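Local coordinates for protein orotidine 5'-phosphate decarboxylase (Sulfolobus solfataricus, PDB 4DBD) that probably catalyses decarboxylation of orotidine 5'-monophosphate to UMP, the last step of de novo UMP synthesis, as a homodimeric TIM barrel, at residues V53-V58 / S135-V140; D147-Y152 / G174-A179; R188-A193 / T198-I203. All coordinates share one frame; numbering follows the deposited sequence.

In the fold
The chain winds into an eight-stranded parallel barrel, and its three contacts follow one another in series, none nested in or crossing another. Contact 1 comes first: the first residue of strand 55-62, the third, meets the residue just before strand 138-141, the sixth, closing a long loop that holds the fourth and fifth strands. The chain then passes from strand 138-141 into helix 146-155, and contact 2 joins that helix to helix 175-179, two successive helices of the outer layer. These two contacts touch where Ile139 CD1 packs on Tyr152 CD2 at 3.6 Å. Contact 3, a short closure after strand 183-186, sets the small helix 188-191 against the last helix, 196-210.

Contact 1: residues V53-V58 / S135-V140; sequences VEEIIV and SPKGIV
Glu55 and Lys137 reach toward each other from opposite directions and form a salt bridge, the sole direct link between 53-58 and 135-140. The ionic contact runs through one carboxylate oxygen: Lys137 NZ stands 3.0 Å from Glu55 OE1 but 4.8 Å from Glu55 OE2. The Lys137 ammonium lies almost end-on to the C-O bond, with an angle of 153° between Glu55 CD, Glu55 OE1 and Lys137 NZ. The angle between Lys137 CE, Lys137 NZ and Glu55 OE1 is 149°, far from tetrahedral, so none of the ammonium N-H bonds can aim straight at the oxygen. The hydrogen bond within the pair is accordingly weak, and charge attraction probably carries most of the link. Lys137 gets there along a bent chain, turned at chi2 (95°) and again at chi4, whereas Glu55 is extended beyond CG.

In the closed eight-stranded TIM barrel Glu55 opens the third strand and Lys137 stands just before the sixth; strands 81-85 and 107-113 lie between the two, and the pair meets across the N-terminal mouth. The catalytic end of such barrels is the other one; even so, the side chain of Glu55 comes within about 8 Å of that of Lys30, which is predicted to bind substrate.

Hydrogen bonds with neutral hydroxyls add to the hold on the buried carboxylate. Tyr27 OH and Tyr109 OH both bond to OE1, while Ser81 OG bonds to OE2, so that both oxygens are gripped and rotation of the group is restricted. Such a set of donors, with the lysine, would probably favour the ionised carboxylate. The main chain of Glu55 is tied by hydrogen bonds to Tyr27 and Ile29.

Apolar packing takes over deeper in the barrel. Ile57 CG2 and Val140 CG2 remain 7.3 Å apart, and Ile83 of strand 81-85 touches both side chains.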
# COMPACT_ATOMS: atom_id res chain seq x y z
N VAL A 53 16.34 19.15 1.92
CA VAL A 53 16.92 17.85 2.17
C VAL A 53 17.21 17.18 0.84
O VAL A 53 16.63 17.55 -0.19
CB VAL A 53 16.00 16.96 3.05
CG1 VAL A 53 15.85 17.58 4.44
CG2 VAL A 53 14.64 16.80 2.41
N GLU A 54 18.14 16.23 0.83
CA GLU A 54 18.49 15.54 -0.39
C GLU A 54 17.27 14.83 -0.98
O GLU A 54 17.03 14.90 -2.18
CB GLU A 54 19.63 14.54 -0.16
CG GLU A 54 20.89 15.16 0.44
CD GLU A 54 21.64 16.04 -0.54
OE1 GLU A 54 21.82 15.60 -1.70
OE2 GLU A 54 22.04 17.16 -0.17
N GLU A 55 16.50 14.16 -0.12
CA GLU A 55 15.39 13.34 -0.61
C GLU A 55 14.09 13.51 0.16
O GLU A 55 14.04 13.40 1.39
CB GLU A 55 15.78 11.85 -0.69
CG GLU A 55 16.47 11.45 -1.98
CD GLU A 55 16.31 9.97 -2.32
OE1 GLU A 55 17.33 9.30 -2.58
OE2 GLU A 55 15.16 9.47 -2.33
N ILE A 56 13.03 13.78 -0.59
CA ILE A 56 11.68 13.66 -0.07
C ILE A 56 11.12 12.37 -0.66
O ILE A 56 10.92 12.25 -1.88
CB ILE A 56 10.82 14.89 -0.38
CG1 ILE A 56 11.41 16.12 0.33
CG2 ILE A 56 9.38 14.67 0.05
CD1 ILE A 56 10.70 17.39 -0.00
N ILE A 57 10.93 11.38 0.22
CA ILE A 57 10.47 10.07 -0.20
C ILE A 57 9.04 9.88 0.23
O ILE A 57 8.69 10.10 1.39
CB ILE A 57 11.33 8.95 0.42
CG1 ILE A 57 12.81 9.17 0.13
CG2 ILE A 57 10.87 7.57 -0.08
CD1 ILE A 57 13.73 8.18 0.84
N VAL A 58 8.18 9.48 -0.71
CA VAL A 58 6.82 9.15 -0.35
C VAL A 58 6.76 7.63 -0.21
O VAL A 58 7.17 6.90 -1.11
CB VAL A 58 5.80 9.65 -1.40
CG1 VAL A 58 4.48 8.93 -1.20
CG2 VAL A 58 5.62 11.16 -1.26
N SER A 135 15.85 -2.64 -11.44
CA SER A 135 17.00 -1.78 -11.23
C SER A 135 16.61 -0.43 -10.64
O SER A 135 16.84 0.62 -11.25
CB SER A 135 17.77 -1.59 -12.55
OG SER A 135 18.92 -0.79 -12.35
N PRO A 136 16.01 -0.45 -9.44
CA PRO A 136 15.58 0.76 -8.73
C PRO A 136 16.78 1.59 -8.27
O PRO A 136 17.91 1.10 -8.31
CB PRO A 136 14.83 0.20 -7.50
CG PRO A 136 15.46 -1.18 -7.28
CD PRO A 136 15.75 -1.69 -8.67
N LYS A 137 16.55 2.84 -7.88
CA LYS A 137 17.59 3.65 -7.25
C LYS A 137 18.05 2.99 -5.96
O LYS A 137 19.25 2.95 -5.65
CB LYS A 137 17.05 5.05 -6.94
CG LYS A 137 17.94 5.87 -5.99
CD LYS A 137 18.88 6.79 -6.74
CE LYS A 137 19.76 7.59 -5.77
NZ LYS A 137 19.13 7.73 -4.43
N GLY A 138 17.09 2.44 -5.22
CA GLY A 138 17.37 1.91 -3.89
C GLY A 138 16.46 0.78 -3.47
O GLY A 138 15.51 0.42 -4.19
N ILE A 139 16.75 0.21 -2.31
CA ILE A 139 15.94 -0.86 -1.74
C ILE A 139 15.83 -0.66 -0.24
O ILE A 139 16.73 -0.10 0.39
CB ILE A 139 16.53 -2.27 -2.03
CG1 ILE A 139 17.98 -2.34 -1.58
CG2 ILE A 139 16.39 -2.60 -3.53
CD1 ILE A 139 18.63 -3.71 -1.82
N VAL A 140 14.72 -1.12 0.31
CA VAL A 140 14.45 -1.00 1.73
C VAL A 140 14.76 -2.35 2.37
O VAL A 140 14.14 -3.34 2.03
CB VAL A 140 12.96 -0.62 1.98
CG1 VAL A 140 12.70 -0.42 3.47
CG2 VAL A 140 12.58 0.62 1.19

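Contact 2: residues D147-Y152 / G174-A179; sequences DHITQY and GDAVCA. With SO4 (sulfate ion), chain C.
Ile149 and Thr150 face Ala176 and Ala179 across the contact, while the two rings of 147-152 serve other sides of the same helix. The His148 imidazole meets a sulfate ion at its edge: NE2 donates to sulfate O3 at 3.0 Å, and the sulfur lies in the ring plane. Thr121 OG1 holds the same ion, which probably comes from the crystallisation liquor. The Tyr152 ring has the carbonyl oxygen of His148 in plane at its edge, and it makes a cation-pi interaction with Lys128.

Between the segments, the apolar part of the contact belongs to Ile149, which straddles one turn of the opposing helix with its two branches. Ile149 CD1, at the end of the longer branch, rests on Ala176 CB at 3.7 Å. Ile149 CG2 lies 3.9 Å from Ala179 CB, and is also close to the carbonyl of Ala176.

The two helices follow successive strands of the TIM barrel and lie side by side in its outer layer. The axes of 147-152 and 175-179 pass 8.9 Å apart with the N-to-C directions 34° from each other, and alanines on one side allow this closeness; Thr150 CA and Ala179 CA are 5.3 Å apart.

At that point a polar bond is added. Thr150 OG1 donates to Ala179 O over 2.9 Å, lying in the carbonyl plane on a lone pair, with a C=O...donor angle of 127°. The hydroxyl sits anti to the carbonyl carbon of Thr150 (chi1 -49°), a position from which it also keeps a weak hydrogen bond with Leu146 O. Thr150 CA comes within 3.3 Å of Ala179 O in a CA-H...O contact. Gly174, in the predicted substrate site, occupies the N-cap position of helix 175-179, and the Glu184 carboxylate accepts from Gly174 N and Val177 N.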
# COMPACT_ATOMS: atom_id res chain seq x y z
N ASP A 147 21.68 -9.32 9.12
CA ASP A 147 22.28 -10.28 8.19
C ASP A 147 21.84 -9.97 6.77
O ASP A 147 22.65 -10.00 5.83
CB ASP A 147 21.85 -11.71 8.54
CG ASP A 147 22.54 -12.24 9.78
OD1 ASP A 147 22.69 -11.47 10.74
OD2 ASP A 147 22.94 -13.43 9.78
N HIS A 148 20.56 -9.67 6.60
CA HIS A 148 20.02 -9.41 5.26
C HIS A 148 20.57 -8.11 4.68
O HIS A 148 20.78 -8.00 3.46
CB HIS A 148 18.50 -9.41 5.29
CG HIS A 148 17.90 -10.74 5.63
ND1 HIS A 148 17.86 -11.79 4.73
CD2 HIS A 148 17.31 -11.19 6.76
CE1 HIS A 148 17.27 -12.82 5.30
NE2 HIS A 148 16.92 -12.49 6.53
N ILE A 149 20.81 -7.12 5.53
CA ILE A 149 21.42 -5.87 5.08
C ILE A 149 22.79 -6.12 4.47
O ILE A 149 23.10 -5.64 3.38
CB ILE A 149 21.57 -4.86 6.24
CG1 ILE A 149 20.19 -4.45 6.77
CG2 ILE A 149 22.34 -3.62 5.81
CD1 ILE A 149 20.24 -3.49 7.95
N THR A 150 23.62 -6.89 5.17
CA THR A 150 24.97 -7.13 4.66
C THR A 150 24.91 -7.89 3.34
O THR A 150 25.61 -7.56 2.38
CB THR A 150 25.82 -7.89 5.67
OG1 THR A 150 25.72 -7.26 6.96
CG2 THR A 150 27.27 -7.90 5.22
N GLN A 151 24.05 -8.90 3.29
CA GLN A 151 23.88 -9.73 2.10
C GLN A 151 23.30 -8.93 0.94
O GLN A 151 23.77 -9.06 -0.19
CB GLN A 151 23.01 -10.94 2.42
CG GLN A 151 23.72 -11.92 3.35
CD GLN A 151 22.77 -12.72 4.22
OE1 GLN A 151 21.55 -12.73 3.99
NE2 GLN A 151 23.32 -13.40 5.23
N TYR A 152 22.30 -8.11 1.19
CA TYR A 152 21.82 -7.24 0.12
C TYR A 152 22.91 -6.26 -0.34
O TYR A 152 23.00 -5.95 -1.52
CB TYR A 152 20.51 -6.52 0.49
CG TYR A 152 19.30 -7.35 0.16
CD1 TYR A 152 18.85 -8.34 1.02
CD2 TYR A 152 18.62 -7.17 -1.04
CE1 TYR A 152 17.75 -9.11 0.72
CE2 TYR A 152 17.51 -7.95 -1.35
CZ TYR A 152 17.08 -8.91 -0.47
OH TYR A 152 15.99 -9.70 -0.77
N GLY A 174 22.57 3.08 14.29
CA GLY A 174 23.84 2.97 13.61
C GLY A 174 24.20 1.56 13.22
O GLY A 174 25.11 1.35 12.41
N ASP A 175 23.49 0.58 13.77
CA ASP A 175 23.80 -0.83 13.48
C ASP A 175 23.51 -1.20 12.04
O ASP A 175 24.18 -2.07 11.47
CB ASP A 175 23.03 -1.78 14.41
CG ASP A 175 23.60 -1.83 15.82
OD1 ASP A 175 24.61 -1.15 16.11
OD2 ASP A 175 23.03 -2.57 16.64
N ALA A 176 22.49 -0.57 11.46
CA ALA A 176 22.13 -0.86 10.08
C ALA A 176 23.17 -0.28 9.13
O ALA A 176 23.65 -0.97 8.23
CB ALA A 176 20.75 -0.34 9.76
N VAL A 177 23.53 0.98 9.35
CA VAL A 177 24.61 1.58 8.59
C VAL A 177 25.88 0.74 8.70
O VAL A 177 26.52 0.45 7.69
CB VAL A 177 24.87 3.03 8.99
CG1 VAL A 177 26.06 3.58 8.22
CG2 VAL A 177 23.63 3.87 8.72
N CYS A 178 26.24 0.31 9.91
CA CYS A 178 27.46 -0.48 10.06
C CYS A 178 27.36 -1.82 9.31
O CYS A 178 28.36 -2.31 8.78
CB CYS A 178 27.85 -0.66 11.53
SG CYS A 178 28.44 0.86 12.31
N ALA A 179 26.16 -2.39 9.22
CA ALA A 179 25.95 -3.63 8.48
C ALA A 179 25.98 -3.46 6.96
O ALA A 179 26.06 -4.44 6.22
CB ALA A 179 24.65 -4.30 8.90
S SO4 C . 14.94 -14.38 9.21
O1 SO4 C . 15.67 -13.22 9.74
O2 SO4 C . 13.50 -14.09 9.22
O3 SO4 C . 15.38 -14.65 7.84
O4 SO4 C . 15.20 -15.54 10.05

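Contact 3: residues R188-A193 / T198-I203; sequences RSIYNA and TALRTI. With SO4 (sulfate ion), chain B.
Ile190 gives the most surface to this contact and crosses Ile203 obliquely, with its CG1 3.9 Å from Ile203 CD1. Its own CD1 meets Leu200 CD1 at 4.2 Å, so the longer branch of Ile190 touches two side chains of the last helix, one at CG1 and one at CD1. Ala199 packs close to the backbone: its methyl CB lies 3.7 Å from Ala193 CB and near Ser189 O. Ile203 CD1 also touches Ser189 CB, whose hydroxyl bonds to Tyr173 OH.

On a different side of helix 188-191, Arg188 binds a sulfate. Arg188 N and Arg188 NE each donate to the same oxygen, O2, at 2.8 Å, while NH2 reaches O3; the bend at chi3 (-79°) brings the guanidinium edge round to the ion. Gly187 N and Gln169 NE2 also bond to the ion, consistent with the place of the substrate phosphate. Tyr67 of the second subunit forms a cation-pi interaction with Arg188 and bonds through its OH to Tyr191 OH.

Beneath the contact, Ile190 and Leu200 both rest on Val6 of strand 6-10 and on Met22 of helix 16-22, where the end of the chain joins the barrel's first strand and helix.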
# COMPACT_ATOMS: atom_id res chain seq x y z
N ARG A 188 9.41 7.11 15.32
CA ARG A 188 8.96 7.43 16.68
C ARG A 188 10.06 7.93 17.60
O ARG A 188 9.83 8.82 18.43
CB ARG A 188 8.27 6.21 17.32
CG ARG A 188 6.82 6.03 16.88
CD ARG A 188 6.29 4.68 17.27
NE ARG A 188 6.74 3.65 16.34
CZ ARG A 188 6.35 2.38 16.40
NH1 ARG A 188 5.51 2.00 17.36
NH2 ARG A 188 6.80 1.51 15.51
N SER A 189 11.25 7.35 17.48
CA SER A 189 12.40 7.77 18.28
C SER A 189 12.61 9.29 18.22
O SER A 189 13.09 9.91 19.17
CB SER A 189 13.66 7.05 17.82
OG SER A 189 13.61 5.68 18.15
N ILE A 190 12.23 9.90 17.10
CA ILE A 190 12.37 11.35 16.93
C ILE A 190 11.06 12.09 17.16
O ILE A 190 10.98 12.98 18.02
CB ILE A 190 12.93 11.69 15.52
CG1 ILE A 190 14.38 11.18 15.40
CG2 ILE A 190 12.80 13.19 15.23
CD1 ILE A 190 14.85 10.94 13.99
N TYR A 191 10.02 11.74 16.40
CA TYR A 191 8.81 12.56 16.43
C TYR A 191 7.96 12.43 17.70
O TYR A 191 7.11 13.29 17.96
CB TYR A 191 7.98 12.42 15.13
CG TYR A 191 7.32 11.08 14.87
CD1 TYR A 191 6.27 10.64 15.65
CD2 TYR A 191 7.74 10.27 13.80
CE1 TYR A 191 5.65 9.41 15.40
CE2 TYR A 191 7.12 9.04 13.54
CZ TYR A 191 6.08 8.63 14.35
OH TYR A 191 5.44 7.42 14.12
N ASN A 192 8.20 11.37 18.48
CA ASN A 192 7.55 11.20 19.78
C ASN A 192 8.47 11.59 20.95
O ASN A 192 8.11 11.38 22.12
CB ASN A 192 7.05 9.77 19.97
CG ASN A 192 5.70 9.51 19.32
OD1 ASN A 192 4.99 10.44 18.92
ND2 ASN A 192 5.33 8.24 19.22
N ALA A 193 9.65 12.13 20.65
CA ALA A 193 10.56 12.56 21.72
C ALA A 193 10.09 13.89 22.30
O ALA A 193 9.37 14.65 21.64
CB ALA A 193 11.98 12.66 21.20
N THR A 198 16.44 17.68 19.52
CA THR A 198 17.47 17.18 20.42
C THR A 198 17.72 15.69 20.21
O THR A 198 18.86 15.24 20.16
CB THR A 198 17.11 17.44 21.90
OG1 THR A 198 16.90 18.84 22.09
CG2 THR A 198 18.24 16.97 22.81
N ALA A 199 16.64 14.92 20.07
CA ALA A 199 16.78 13.48 19.83
C ALA A 199 17.47 13.21 18.49
O ALA A 199 18.37 12.37 18.40
CB ALA A 199 15.44 12.79 19.91
N LEU A 200 17.07 13.92 17.43
CA LEU A 200 17.79 13.77 16.17
C LEU A 200 19.28 14.07 16.34
O LEU A 200 20.12 13.34 15.83
CB LEU A 200 17.16 14.63 15.06
CG LEU A 200 17.97 14.72 13.76
CD1 LEU A 200 18.19 13.35 13.09
CD2 LEU A 200 17.29 15.69 12.78
N ARG A 201 19.63 15.13 17.06
CA ARG A 201 21.05 15.45 17.23
C ARG A 201 21.80 14.35 18.00
O ARG A 201 22.91 13.98 17.66
CB ARG A 201 21.22 16.84 17.87
CG ARG A 201 20.59 17.96 17.03
CD ARG A 201 21.03 19.38 17.43
NE ARG A 201 21.03 20.23 16.23
CZ ARG A 201 20.61 21.50 16.18
NH1 ARG A 201 20.15 22.12 17.26
NH2 ARG A 201 20.66 22.15 15.02
N THR A 202 21.16 13.83 19.05
CA THR A 202 21.75 12.77 19.85
C THR A 202 21.95 11.50 19.01
O THR A 202 23.02 10.88 19.04
CB THR A 202 20.85 12.46 21.05
OG1 THR A 202 20.70 13.65 21.86
CG2 THR A 202 21.42 11.33 21.89
N ILE A 203 20.92 11.13 18.26
CA ILE A 203 20.98 9.96 17.37
C ILE A 203 22.04 10.14 16.29
O ILE A 203 22.78 9.21 15.97
CB ILE A 203 19.61 9.71 16.71
CG1 ILE A 203 18.60 9.24 17.77
CG2 ILE A 203 19.74 8.73 15.55
CD1 ILE A 203 17.16 9.30 17.32
S SO4 B . 9.32 3.87 13.53
O1 SO4 B . 8.92 3.90 12.12
O2 SO4 B . 8.42 4.70 14.32
O3 SO4 B . 9.24 2.49 14.03
O4 SO4 B . 10.69 4.36 13.66